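Local structure of pectate lyase (Bacillus, 3VMV) at residues D36-S41 against E46-Y51. The protein probably cleaves polygalacturonate, the backbone of pectin, as a secreted pectate lyase of polysaccharide lyase family 1. Numbering follows the deposited sequence.
Sequences DNRSRS and EPLTIY
Arg-38, near the C-terminal end of helix 28-40, reaches across to the backbone just ahead of strand 48-52 and donates from NH1 to Glu-46 O at 2.7 Å. The N-H...O angle is 150°, and the oxygen sits at the guanidinium edge, close to the plane of that group. Relative to the carbonyl plane of Glu-46, however, NH1 lies above, 46° out of it. CG lies anti to the backbone N (chi1 -175°), which sends the chain out from the helix, and a bend at chi3 then brings NH1 to the Glu-46 carbonyl. NH2 donates to the backbone oxygen of Lys-79, so the same group also ties the helix to strand 78-85.

Van der Waals contact along the arginine chain is slight: Arg-38 CD lies 3.4 Å from Glu-46 O, and Leu-48 CB passes loosely, 4.0 Å from Arg-38 NH1, as the two side chains run past each other in opposite directions.

A water forms a second, looser link, donating to Glu-46 OE1 at 2.8 Å and weakly to Ser-41 OG. Ser-41 OG donates to Arg-38 O at 2.7 Å, in the carbonyl plane, beside the backbone bond from Ser-41 N. The carboxylate of Glu-46 itself pairs with Arg-21, not Arg-38.

With an alanine here, the carbonyls of Glu-46 and Lys-79 would probably lose the donor that Arg-38 supplies, and a gap would open beside Leu-48. A buried cation held by main-chain oxygens rather than by a carboxylate across the contact thus fastens the helix at one end of the parallel beta-helix to strands 48-52 and 78-85.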
loop_
_atom_site.group_PDB
_atom_site.type_symbol
_atom_site.label_atom_id
_atom_site.label_comp_id
_atom_site.label_asym_id
_atom_site.label_seq_id
_atom_site.Cartn_x
_atom_site.Cartn_y
_atom_site.Cartn_z
ATOM N N ASP A 36 -12.360 11.368 16.379
ATOM C CA ASP A 36 -11.973 12.405 17.342
ATOM C C ASP A 36 -12.758 12.249 18.643
ATOM O O ASP A 36 -12.189 12.390 19.731
ATOM C CB ASP A 36 -12.202 13.797 16.756
ATOM C CG ASP A 36 -11.290 14.096 15.545
ATOM O OD1 ASP A 36 -10.389 13.286 15.201
ATOM O OD2 ASP A 36 -11.485 15.163 14.937
ATOM N N ASN A 37 -14.049 11.944 18.535
ATOM C CA ASN A 37 -14.859 11.750 19.724
ATOM C C ASN A 37 -14.313 10.588 20.545
ATOM O O ASN A 37 -14.230 10.667 21.776
ATOM C CB ASN A 37 -16.313 11.477 19.352
ATOM C CG ASN A 37 -17.043 12.719 18.875
ATOM O OD1 ASN A 37 -16.568 13.837 19.024
ATOM N ND2 ASN A 37 -18.236 12.514 18.322
ATOM N N ARG A 38 -13.940 9.501 19.879
ATOM C CA ARG A 38 -13.372 8.391 20.626
ATOM C C ARG A 38 -12.067 8.803 21.300
ATOM O O ARG A 38 -11.801 8.455 22.449
ATOM C CB ARG A 38 -13.166 7.150 19.752
ATOM C CG ARG A 38 -12.684 5.962 20.590
ATOM C CD ARG A 38 -12.317 4.771 19.721
ATOM N NE ARG A 38 -11.087 5.075 18.973
ATOM C CZ ARG A 38 -10.203 4.194 18.563
ATOM N NH1 ARG A 38 -10.414 2.887 18.742
ATOM N NH2 ARG A 38 -9.109 4.639 17.940
ATOM N N SER A 39 -11.244 9.555 20.572
ATOM C CA SER A 39 -9.937 9.944 21.082
ATOM C C SER A 39 -10.074 10.783 22.364
ATOM O O SER A 39 -9.236 10.695 23.249
ATOM C CB SER A 39 -9.152 10.675 19.990
ATOM O OG SER A 39 -7.808 10.933 20.400
ATOM N N ARG A 40 -11.157 11.543 22.470
ATOM C CA ARG A 40 -11.381 12.439 23.606
ATOM C C ARG A 40 -12.134 11.741 24.745
ATOM O O ARG A 40 -12.329 12.329 25.799
ATOM C CB ARG A 40 -12.183 13.657 23.149
ATOM C CG ARG A 40 -11.382 14.621 22.299
ATOM C CD ARG A 40 -12.208 15.856 21.962
ATOM N NE ARG A 40 -11.681 16.541 20.779
ATOM C CZ ARG A 40 -12.308 16.572 19.604
ATOM N NH1 ARG A 40 -13.491 15.977 19.462
ATOM N NH2 ARG A 40 -11.763 17.210 18.578
ATOM N N SER A 41 -12.583 10.502 24.515
ATOM C CA SER A 41 -13.407 9.766 25.482
ATOM C C SER A 41 -12.591 9.172 26.631
ATOM O O SER A 41 -11.348 9.244 26.619
ATOM C CB SER A 41 -14.136 8.637 24.757
ATOM O OG SER A 41 -13.268 7.539 24.557
ATOM N N GLU A 46 -10.715 1.850 22.822
ATOM C CA GLU A 46 -11.805 0.874 22.648
ATOM C C GLU A 46 -11.906 0.574 21.144
ATOM O O GLU A 46 -12.086 1.485 20.355
ATOM C CB GLU A 46 -13.129 1.453 23.143
ATOM C CG GLU A 46 -14.254 0.416 23.029
ATOM C CD GLU A 46 -15.607 0.984 23.355
ATOM O OE1 GLU A 46 -15.841 2.190 23.100
ATOM O OE2 GLU A 46 -16.447 0.209 23.860
ATOM N N PRO A 47 -11.832 -0.701 20.752
ATOM C CA PRO A 47 -11.876 -1.000 19.298
ATOM C C PRO A 47 -13.136 -0.444 18.633
ATOM O O PRO A 47 -14.237 -0.503 19.215
ATOM C CB PRO A 47 -11.867 -2.539 19.242
ATOM C CG PRO A 47 -11.146 -2.949 20.498
ATOM C CD PRO A 47 -11.477 -1.879 21.561
ATOM N N LEU A 48 -12.954 0.082 17.414
ATOM C CA LEU A 48 -14.016 0.738 16.677
ATOM C C LEU A 48 -13.958 0.270 15.229
ATOM O O LEU A 48 -12.933 0.375 14.585
ATOM C CB LEU A 48 -13.823 2.265 16.731
ATOM C CG LEU A 48 -14.839 3.096 15.920
ATOM C CD1 LEU A 48 -16.284 2.896 16.365
ATOM C CD2 LEU A 48 -14.462 4.599 15.938
ATOM N N THR A 49 -15.056 -0.277 14.741
ATOM C CA THR A 49 -15.197 -0.585 13.327
ATOM C C THR A 49 -16.138 0.443 12.735
ATOM O O THR A 49 -17.243 0.664 13.258
ATOM C CB THR A 49 -15.787 -2.001 13.142
ATOM O OG1 THR A 49 -14.817 -2.950 13.602
ATOM C CG2 THR A 49 -16.100 -2.282 11.677
ATOM N N ILE A 50 -15.681 1.119 11.679
ATOM C CA ILE A 50 -16.498 2.064 10.946
ATOM C C ILE A 50 -16.804 1.456 9.574
ATOM O O ILE A 50 -15.881 1.302 8.744
ATOM C CB ILE A 50 -15.729 3.381 10.735
ATOM C CG1 ILE A 50 -15.292 3.928 12.095
ATOM C CG2 ILE A 50 -16.624 4.352 9.985
ATOM C CD1 ILE A 50 -14.453 5.221 12.008
ATOM N N TYR A 51 -18.058 1.058 9.371
ATOM C CA TYR A 51 -18.517 0.622 8.046
ATOM C C TYR A 51 -18.866 1.829 7.208
ATOM O O TYR A 51 -19.686 2.664 7.612
ATOM C CB TYR A 51 -19.724 -0.300 8.161
ATOM C CG TYR A 51 -19.356 -1.668 8.641
ATOM C CD1 TYR A 51 -18.574 -2.505 7.827
ATOM C CD2 TYR A 51 -19.749 -2.128 9.910
ATOM C CE1 TYR A 51 -18.207 -3.774 8.263
ATOM C CE2 TYR A 51 -19.357 -3.422 10.356
ATOM C CZ TYR A 51 -18.581 -4.215 9.527
ATOM O OH TYR A 51 -18.170 -5.492 9.932
HETATM O O HOH W 1 -14.666 4.598 23.783
#